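PDB 4KZK: L-arabinose ABC transporter, periplasmic L-arabinose-binding protein from Burkholderia thailandensis, which binds beta-D-galactose and probably L-arabinose in the periplasm, and probably delivers the sugar to an ABC transporter for uptake. Local coordinates for residues R149-G152 and D153-A157; R253-T257 and D258-A262; D177-P180 and T181-E184. One frame throughout, in Å; residues are numbered along the deposited sequence. Where two conformers were deposited one is given.

Contact 1: residues R149-G152 and D153-A157; sequences RQVG and DAIAA
Two successive turns of helix 144-161, which follows strand 139-142, meet here through residues four apart: Val151 and Ile155 touch directly on the face turned to the sheet, while Arg149 and Asp153 are linked through a water on another flank. The backbone bonds are regular i to i+4 ones, from Asp153 N to Arg149 O at 2.9 Å through to Ala156 N and Gly152 O, with N-H angles of 157° to 166°. On the inner face Val151 and Ile155 lie side by side and point the same way, CG1 of Val151 reaching CD1 of Ile155 at 3.9 Å. Val151 CG1 stands opposite its own backbone nitrogen across the CA-CB bond (chi1 168°), which directs that methyl along the helix to the next turn. Branched aliphatic chains suit this side because it presses on the sheet, against Phe236, Val263 and, from Val151, Ile287. On the flank that faces helix 180-195, water 1 accepts from Arg149 NE at 2.8 Å, in the guanidinium plane and at its edge, and donates to Asp153 OD1 at 2.8 Å. NE and OD1 themselves stay 5.1 Å apart, so the two charges meet through the water rather than directly, while NH1 of Arg149 bonds Tyr145 OH. Such an amphipathic helix, laid over the neighbouring parallel strands 233-236, 260-264 and 283-288, is typical of the alpha/beta lobes of periplasmic sugar-binding proteins.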
ATOM      1  N   ARG A 149       8.358   8.542  -6.137  1.00 10.99           N
ATOM      2  CA  ARG A 149       8.707   9.699  -6.952  1.00 11.73           C
ATOM      3  C   ARG A 149       7.467  10.384  -7.511  1.00 11.41           C
ATOM      4  O   ARG A 149       7.404  11.621  -7.557  1.00 11.77           O
ATOM      5  CB  ARG A 149       9.628   9.285  -8.101  1.00 12.81           C
ATOM      6  CG  ARG A 149      10.990   8.774  -7.681  1.00 13.87           C
ATOM      7  CD  ARG A 149      11.835   9.825  -6.984  1.00 14.49           C
ATOM      8  NE  ARG A 149      12.238  10.915  -7.870  1.00 15.59           N
ATOM      9  CZ  ARG A 149      13.481  11.370  -8.005  1.00 16.38           C
ATOM     10  NH1 ARG A 149      14.507  10.819  -7.341  1.00 16.88           N
ATOM     11  NH2 ARG A 149      13.699  12.397  -8.812  1.00 17.63           N
ATOM     12  N   GLN A 150       6.530   9.593  -8.003  1.00 11.45           N
ATOM     13  CA  GLN A 150       5.251  10.137  -8.490  1.00 11.50           C
ATOM     14  C   GLN A 150       4.486  10.890  -7.410  1.00 10.46           C
ATOM     15  O   GLN A 150       3.887  11.924  -7.683  1.00 10.65           O
ATOM     16  CB  GLN A 150       4.369   9.045  -9.075  1.00 12.21           C
ATOM     17  CG  GLN A 150       4.925   8.407 -10.331  1.00 13.85           C
ATOM     18  CD  GLN A 150       4.044   7.262 -10.766  1.00 15.20           C
ATOM     19  OE1 GLN A 150       4.110   6.181 -10.195  1.00 18.37           O
ATOM     20  NE2 GLN A 150       3.201   7.492 -11.719  1.00 15.89           N
ATOM     21  N   VAL A 151       4.495  10.374  -6.192  1.00  9.63           N
ATOM     22  CA  VAL A 151       3.862  11.091  -5.085  1.00  9.03           C
ATOM     23  C   VAL A 151       4.493  12.475  -4.891  1.00  9.27           C
ATOM     24  O   VAL A 151       3.805  13.489  -4.809  1.00  8.89           O
ATOM     25  CB  VAL A 151       3.965  10.306  -3.764  1.00  8.83           C
ATOM     26  CG1 VAL A 151       3.573  11.183  -2.577  1.00  8.63           C
ATOM     27  CG2 VAL A 151       3.131   9.018  -3.794  1.00  8.74           C
ATOM     28  N   GLY A 152       5.818  12.517  -4.817  1.00  9.64           N
ATOM     29  CA  GLY A 152       6.516  13.767  -4.610  1.00 10.27           C
ATOM     30  C   GLY A 152       6.341  14.733  -5.761  1.00 10.76           C
ATOM     31  O   GLY A 152       6.146  15.935  -5.541  1.00 10.73           O
ATOM     32  N   ASP A 153       6.334  14.216  -6.989  1.00 11.41           N
ATOM     33  CA  ASP A 153       6.132  15.080  -8.149  1.00 12.35           C
ATOM     34  C   ASP A 153       4.750  15.716  -8.134  1.00 11.92           C
ATOM     35  O   ASP A 153       4.600  16.911  -8.444  1.00 12.13           O
ATOM     36  CB  ASP A 153       6.294  14.297  -9.449  1.00 13.60           C
ATOM     37  CG  ASP A 153       7.722  13.941  -9.770  1.00 15.09           C
ATOM     38  OD1 ASP A 153       8.701  14.421  -9.138  1.00 15.74           O
ATOM     39  OD2 ASP A 153       7.852  13.153 -10.739  1.00 18.16           O
ATOM     40  N   ALA A 154       3.743  14.912  -7.788  1.00 11.05           N
ATOM     41  CA  ALA A 154       2.340  15.386  -7.699  1.00 10.79           C
ATOM     42  C   ALA A 154       2.249  16.506  -6.672  1.00 10.55           C
ATOM     43  O   ALA A 154       1.642  17.538  -6.913  1.00 10.90           O
ATOM     44  CB  ALA A 154       1.403  14.258  -7.309  1.00 10.44           C
ATOM     45  N   ILE A 155       2.861  16.297  -5.515  1.00 10.09           N
ATOM     46  CA  ILE A 155       2.832  17.273  -4.458  1.00 10.24           C
ATOM     47  C   ILE A 155       3.527  18.562  -4.914  1.00 10.76           C
ATOM     48  O   ILE A 155       2.972  19.658  -4.772  1.00 11.25           O
ATOM     49  CB  ILE A 155       3.515  16.721  -3.178  1.00  9.96           C
ATOM     50  CG1 ILE A 155       2.659  15.604  -2.557  1.00  9.54           C
ATOM     51  CG2 ILE A 155       3.728  17.839  -2.172  1.00 10.30           C
ATOM     52  CD1 ILE A 155       3.302  14.887  -1.384  1.00  9.51           C
ATOM     53  N   ALA A 156       4.727  18.432  -5.486  1.00 10.91           N
ATOM     54  CA  ALA A 156       5.515  19.594  -5.955  1.00 11.73           C
ATOM     55  C   ALA A 156       4.736  20.418  -6.974  1.00 12.33           C
ATOM     56  O   ALA A 156       4.745  21.667  -6.939  1.00 12.78           O
ATOM     57  CB  ALA A 156       6.827  19.139  -6.556  1.00 12.09           C
ATOM     58  N   ALA A 157       4.067  19.729  -7.892  1.00 12.29           N
ATOM     59  CA  ALA A 157       3.293  20.416  -8.939  1.00 12.90           C
ATOM     60  C   ALA A 157       2.129  21.234  -8.376  1.00 13.04           C
ATOM     61  O   ALA A 157       1.841  22.344  -8.825  1.00 13.94           O
ATOM     62  CB  ALA A 157       2.802  19.435  -9.987  1.00 12.97           C
TER
HETATM   63  O   HOH W   1      10.728  12.550  -9.584  1.00 19.87           O

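Contact 2: residues R253-T257 and D258-A262; sequences RGIGT and DDMIA
This is a local contact at the surface, a type I beta turn over Gly256-Asp259 in the connection that leads from helix 240-252 into strand 260-264 of the sheet. A Schellman motif ends the preceding helix, with Gly254 as its C-prime residue: its positive phi of 75° is easily adopted without a side chain. The turn itself is closed by Gly256 O, which accepts from Asp259 N at 3.0 Å. That donor stands 43° out of the carbonyl plane and so not on a lone pair, and the N-H angle is 149°. Beside the turn, the side chains of Ile255 and Met260 meet at a slant, CG2 of Ile255 lying 4.1 Å from CB of Met260. Ile255 CG2 sits opposite the backbone nitrogen, on the flank of its carbonyl, which brings this branch rather than CG1 to the start of the strand. Both apolar chains also rest on Phe224 of helix 213-226 and on Trp233 of the neighbouring strand, so hydrophobic residues fit here. Asp259 serves the polar side: its OD2 forms a salt bridge with Arg231 and is reached by water 2, which lies 2.8 Å from Gly256 N as acceptor and also contacts Gly254 O. A carboxylate is well placed there, able to receive a charged partner and water together. Where the strand begins, water 4 donates to Met260 O at 2.6 Å.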
ATOM      1  N   ARG A 253      -5.451  20.515  14.223  1.00 22.56           N
ATOM      2  CA  ARG A 253      -4.529  21.591  14.612  1.00 24.19           C
ATOM      3  C   ARG A 253      -4.608  22.865  13.769  1.00 23.74           C
ATOM      4  O   ARG A 253      -3.652  23.652  13.750  1.00 24.66           O
ATOM      5  CB  ARG A 253      -3.107  21.090  14.471  1.00 25.28           C
ATOM      6  CG  ARG A 253      -2.834  19.754  15.095  1.00 27.12           C
ATOM      7  CD  ARG A 253      -1.345  19.643  15.227  1.00 28.71           C
ATOM      8  NE  ARG A 253      -0.857  20.341  16.413  1.00 31.97           N
ATOM      9  CZ  ARG A 253      -0.602  19.745  17.575  1.00 33.02           C
ATOM     10  NH1 ARG A 253      -0.159  20.462  18.597  1.00 34.46           N
ATOM     11  NH2 ARG A 253      -0.774  18.429  17.710  1.00 33.38           N
ATOM     12  N   GLY A 254      -5.700  23.060  13.046  1.00 22.83           N
ATOM     13  CA  GLY A 254      -5.858  24.252  12.231  1.00 22.79           C
ATOM     14  C   GLY A 254      -5.042  24.280  10.955  1.00 21.89           C
ATOM     15  O   GLY A 254      -4.853  25.345  10.382  1.00 22.80           O
ATOM     16  N   ILE A 255      -4.565  23.121  10.507  1.00 19.94           N
ATOM     17  CA  ILE A 255      -3.886  22.989   9.217  1.00 19.37           C
ATOM     18  C   ILE A 255      -4.867  22.321   8.268  1.00 18.82           C
ATOM     19  O   ILE A 255      -4.929  21.083   8.184  1.00 18.36           O
ATOM     20  CB  ILE A 255      -2.624  22.114   9.310  1.00 18.70           C
ATOM     21  CG1 ILE A 255      -1.703  22.608  10.428  1.00 19.23           C
ATOM     22  CG2 ILE A 255      -1.876  22.121   7.981  1.00 18.46           C
ATOM     23  CD1 ILE A 255      -0.716  21.565  10.886  1.00 19.07           C
ATOM     24  N   GLY A 256      -5.626  23.147   7.562  1.00 19.41           N
ATOM     25  CA  GLY A 256      -6.641  22.662   6.645  1.00 19.05           C
ATOM     26  C   GLY A 256      -6.187  22.640   5.206  1.00 18.39           C
ATOM     27  O   GLY A 256      -5.003  22.755   4.911  1.00 17.95           O
ATOM     28  N   THR A 257      -7.163  22.537   4.310  1.00 18.24           N
ATOM     29  CA  THR A 257      -6.856  22.243   2.923  0.50 17.70           C
ATOM     30  C   THR A 257      -6.008  23.298   2.214  1.00 18.24           C
ATOM     31  O   THR A 257      -5.217  22.953   1.351  1.00 17.46           O
ATOM     32  CB  THR A 257      -8.119  21.938   2.104  0.50 17.77           C
ATOM     33  OG1 THR A 257      -7.720  21.408   0.837  0.50 17.28           O
ATOM     34  CG2 THR A 257      -8.983  23.192   1.924  0.50 18.52           C
ATOM     35  N   ASP A 258      -6.121  24.564   2.587  1.00 19.29           N
ATOM     36  CA  ASP A 258      -5.287  25.573   1.935  1.00 20.70           C
ATOM     37  C   ASP A 258      -3.806  25.484   2.307  1.00 19.90           C
ATOM     38  O   ASP A 258      -2.948  25.942   1.545  1.00 20.45           O
ATOM     39  CB  ASP A 258      -5.802  26.980   2.249  1.00 23.09           C
ATOM     40  CG  ASP A 258      -7.137  27.290   1.569  1.00 24.90           C
ATOM     41  OD1 ASP A 258      -7.501  26.627   0.570  1.00 26.10           O
ATOM     42  OD2 ASP A 258      -7.810  28.232   2.024  1.00 28.18           O
ATOM     43  N   ASP A 259      -3.516  24.873   3.451  1.00 18.97           N
ATOM     44  CA  ASP A 259      -2.167  24.827   3.999  1.00 18.76           C
ATOM     45  C   ASP A 259      -1.578  23.431   4.008  1.00 16.53           C
ATOM     46  O   ASP A 259      -0.475  23.247   4.502  1.00 15.78           O
ATOM     47  CB  ASP A 259      -2.166  25.413   5.414  1.00 20.37           C
ATOM     48  CG  ASP A 259      -2.492  26.893   5.425  1.00 22.64           C
ATOM     49  OD1 ASP A 259      -2.110  27.608   4.469  1.00 24.12           O
ATOM     50  OD2 ASP A 259      -3.154  27.324   6.377  1.00 25.14           O
ATOM     51  N   MET A 260      -2.288  22.469   3.411  1.00 14.74           N
ATOM     52  CA  MET A 260      -1.839  21.061   3.389  1.00 13.52           C
ATOM     53  C   MET A 260      -2.016  20.450   2.005  1.00 12.25           C
ATOM     54  O   MET A 260      -3.111  20.481   1.464  1.00 12.44           O
ATOM     55  CB  MET A 260      -2.630  20.221   4.402  1.00 13.77           C
ATOM     56  CG  MET A 260      -2.442  18.697   4.271  1.00 13.39           C
ATOM     57  SD  MET A 260      -0.775  18.099   4.635  1.00 13.76           S
ATOM     58  CE  MET A 260      -0.644  18.254   6.412  1.00 14.32           C
ATOM     59  N   ILE A 261      -0.946  19.891   1.444  1.00 11.05           N
ATOM     60  CA  ILE A 261      -1.057  19.066   0.226  1.00 10.34           C
ATOM     61  C   ILE A 261      -0.558  17.665   0.555  1.00  9.69           C
ATOM     62  O   ILE A 261       0.636  17.464   0.771  1.00  9.46           O
ATOM     63  CB  ILE A 261      -0.254  19.651  -0.950  1.00 10.66           C
ATOM     64  CG1 ILE A 261      -0.749  21.059  -1.266  1.00 11.16           C
ATOM     65  CG2 ILE A 261      -0.359  18.750  -2.166  1.00 10.53           C
ATOM     66  CD1 ILE A 261       0.173  21.805  -2.197  1.00 11.60           C
ATOM     67  N   ALA A 262      -1.474  16.710   0.590  1.00  9.09           N
ATOM     68  CA  ALA A 262      -1.156  15.337   0.920  1.00  8.44           C
ATOM     69  C   ALA A 262      -1.535  14.438  -0.233  1.00  8.14           C
ATOM     70  O   ALA A 262      -2.606  14.591  -0.801  1.00  8.35           O
ATOM     71  CB  ALA A 262      -1.906  14.923   2.182  1.00  8.47           C
TER
HETATM   72  O   HOH W   2      -5.228  25.879   7.455  1.00 32.69           O
HETATM   73  O   HOH W   3      -3.321  26.854   8.859  1.00 38.33           O
HETATM   74  O   HOH W   4      -5.047  20.685  -0.307  1.00 14.36           O

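Contact 3: residues D177-P180 and T181-E184; sequences DQLP and TARE
The start of helix 180-195, at the edge of the sugar site, is formed by a loop whose last residue, Leu179, is the N-cap. Leu179 O accepts from Arg183 N at 3.0 Å, and Pro180 O accepts from Glu184 N at 2.9 Å; both donors lie nearly along the C=O axis, with N-H angles of 168° and 158°. These are the first i to i+4 bonds of the helix. Proline suits its first turn, since its ring nitrogen has no hydrogen and none is needed there.

Next to the cap, Leu179 and Thr181 run side by side in the same direction, CD2 of Leu179 touching CG2 of Thr181 at 3.7 Å. Thr181 thus divides its labour: the methyl packs on the leucine, while OG1, held opposite the backbone nitrogen by chi1 of -174°, turns to a hydrogen bond with NH2 of the sugar-binding Arg185. Threonine fits because it offers both a methyl and a hydroxyl. Leu179 CB also meets Ala182 CB, at 4.2 Å.

Asp177 approaches Arg183 at about a right angle, yet the contact is with aliphatic carbon: Asp177 OD1 lies 3.8 Å from Arg183 CG, and the guanidinium NE is 6.2 Å away from that oxygen. The acid is satisfied elsewhere, OD1 in a salt bridge with Arg173 and as acceptor of water 5 at 2.6 Å, a water that also donates weakly to Ala182 O.

The chemistry implies that Thr181, a second-shell residue, probably helps position the guanidinium of Arg185, which binds the sugar, while the carbonyls of Leu179 and Pro180 close the first turn.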
ATOM      1  N   ASP A 177       9.551   2.449   8.398  1.00 14.88           N
ATOM      2  CA  ASP A 177      10.765   2.068   7.687  1.00 15.78           C
ATOM      3  C   ASP A 177      11.181   0.613   7.871  1.00 16.25           C
ATOM      4  O   ASP A 177      12.035   0.123   7.129  1.00 16.79           O
ATOM      5  CB  ASP A 177      11.932   2.983   8.071  1.00 16.73           C
ATOM      6  CG  ASP A 177      11.826   4.374   7.451  1.00 16.91           C
ATOM      7  OD1 ASP A 177      10.942   4.631   6.615  1.00 16.21           O
ATOM      8  OD2 ASP A 177      12.658   5.231   7.781  1.00 18.94           O
ATOM      9  N   GLN A 178      10.573  -0.081   8.831  1.00 16.24           N
ATOM     10  CA  GLN A 178      10.864  -1.505   9.024  1.00 17.07           C
ATOM     11  C   GLN A 178      10.362  -2.386   7.866  1.00 16.76           C
ATOM     12  O   GLN A 178      10.799  -3.534   7.720  1.00 17.62           O
ATOM     13  CB  GLN A 178      10.259  -1.987  10.328  1.00 17.93           C
ATOM     14  CG  GLN A 178       8.738  -2.007  10.311  1.00 18.71           C
ATOM     15  CD  GLN A 178       8.148  -2.150  11.688  1.00 20.33           C
ATOM     16  OE1 GLN A 178       8.107  -1.190  12.483  1.00 21.51           O
ATOM     17  NE2 GLN A 178       7.644  -3.335  11.973  1.00 22.04           N
ATOM     18  N   LEU A 179       9.448  -1.865   7.053  1.00 14.90           N
ATOM     19  CA  LEU A 179       8.965  -2.604   5.889  1.00 14.16           C
ATOM     20  C   LEU A 179       9.552  -2.008   4.610  1.00 13.14           C
ATOM     21  O   LEU A 179       9.245  -0.869   4.287  1.00 12.05           O
ATOM     22  CB  LEU A 179       7.451  -2.562   5.841  1.00 14.13           C
ATOM     23  CG  LEU A 179       6.769  -3.279   4.671  1.00 14.63           C
ATOM     24  CD1 LEU A 179       6.966  -4.792   4.766  1.00 15.61           C
ATOM     25  CD2 LEU A 179       5.299  -2.919   4.586  1.00 14.23           C
ATOM     26  N   PRO A 180      10.381  -2.782   3.872  1.00 13.18           N
ATOM     27  CA  PRO A 180      11.051  -2.199   2.713  1.00 12.99           C
ATOM     28  C   PRO A 180      10.145  -1.450   1.736  1.00 12.16           C
ATOM     29  O   PRO A 180      10.499  -0.355   1.319  1.00 12.03           O
ATOM     30  CB  PRO A 180      11.733  -3.405   2.055  1.00 13.98           C
ATOM     31  CG  PRO A 180      12.017  -4.301   3.195  1.00 14.58           C
ATOM     32  CD  PRO A 180      10.884  -4.142   4.159  1.00 13.83           C
ATOM     33  N   THR A 181       8.994  -2.006   1.373  1.00 11.39           N
ATOM     34  CA  THR A 181       8.161  -1.324   0.385  1.00 10.67           C
ATOM     35  C   THR A 181       7.691   0.014   0.930  1.00 10.14           C
ATOM     36  O   THR A 181       7.597   0.992   0.212  1.00  9.80           O
ATOM     37  CB  THR A 181       6.990  -2.202  -0.140  1.00 10.39           C
ATOM     38  OG1 THR A 181       6.312  -1.524  -1.207  1.00 10.20           O
ATOM     39  CG2 THR A 181       5.991  -2.531   0.961  1.00 10.15           C
ATOM     40  N   ALA A 182       7.400   0.086   2.222  1.00 10.09           N
ATOM     41  CA  ALA A 182       7.003   1.363   2.808  1.00  9.91           C
ATOM     42  C   ALA A 182       8.147   2.369   2.820  1.00 10.55           C
ATOM     43  O   ALA A 182       7.953   3.541   2.512  1.00 10.64           O
ATOM     44  CB  ALA A 182       6.454   1.161   4.224  1.00  9.97           C
ATOM     45  N   ARG A 183       9.344   1.922   3.202  1.00 11.55           N
ATOM     46  CA  ARG A 183      10.517   2.768   3.192  1.00 13.04           C
ATOM     47  C   ARG A 183      10.792   3.305   1.790  1.00 12.67           C
ATOM     48  O   ARG A 183      11.092   4.475   1.617  1.00 12.83           O
ATOM     49  CB  ARG A 183      11.743   2.007   3.706  1.00 15.16           C
ATOM     50  CG  ARG A 183      12.978   2.887   3.905  1.00 17.55           C
ATOM     51  CD  ARG A 183      14.268   2.097   4.127  1.00 20.37           C
ATOM     52  NE  ARG A 183      14.702   1.423   2.898  1.00 23.37           N
ATOM     53  CZ  ARG A 183      15.273   2.033   1.849  1.00 24.98           C
ATOM     54  NH1 ARG A 183      15.541   3.347   1.857  1.00 25.83           N
ATOM     55  NH2 ARG A 183      15.599   1.322   0.777  1.00 26.50           N
ATOM     56  N   GLU A 184      10.672   2.452   0.778  1.00 12.61           N
ATOM     57  CA  GLU A 184      10.983   2.881  -0.590  1.00 13.32           C
ATOM     58  C   GLU A 184       9.983   3.929  -1.103  1.00 12.13           C
ATOM     59  O   GLU A 184      10.374   4.896  -1.792  1.00 11.94           O
ATOM     60  CB  GLU A 184      11.024   1.673  -1.525  1.00 14.73           C
ATOM     61  CG  GLU A 184      12.205   0.746  -1.257  1.00 16.85           C
ATOM     62  CD  GLU A 184      12.039  -0.652  -1.840  1.00 18.70           C
ATOM     63  OE1 GLU A 184      11.167  -0.857  -2.714  1.00 20.24           O
ATOM     64  OE2 GLU A 184      12.808  -1.556  -1.434  1.00 22.19           O
TER
HETATM   65  O   HOH W   5       8.546   4.529   5.506  1.00 15.77           O

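Along the chain the order is contact 1, contact 3, contact 2, and all three lie on helices, strands and connections built around one mixed sheet. Contact 1 is on helix 144-161, contact 3 opens helix 180-195 after strand 170-175, and contact 2 leads into strand 260-264. Centres of contacts 1 and 2 are about 17 Å apart, and they touch where Ile155 CG2 meets Ile261 CG2 at 4.2 Å. Contacts 1 and 3 do not touch, their centres about 19 Å apart, and the centres of contacts 2 and 3 stand about 26 Å apart. Contact 3 borders the galactose, with the side chain of Thr181 about 4 Å from it, whereas contact 2 lies away from the sugar site.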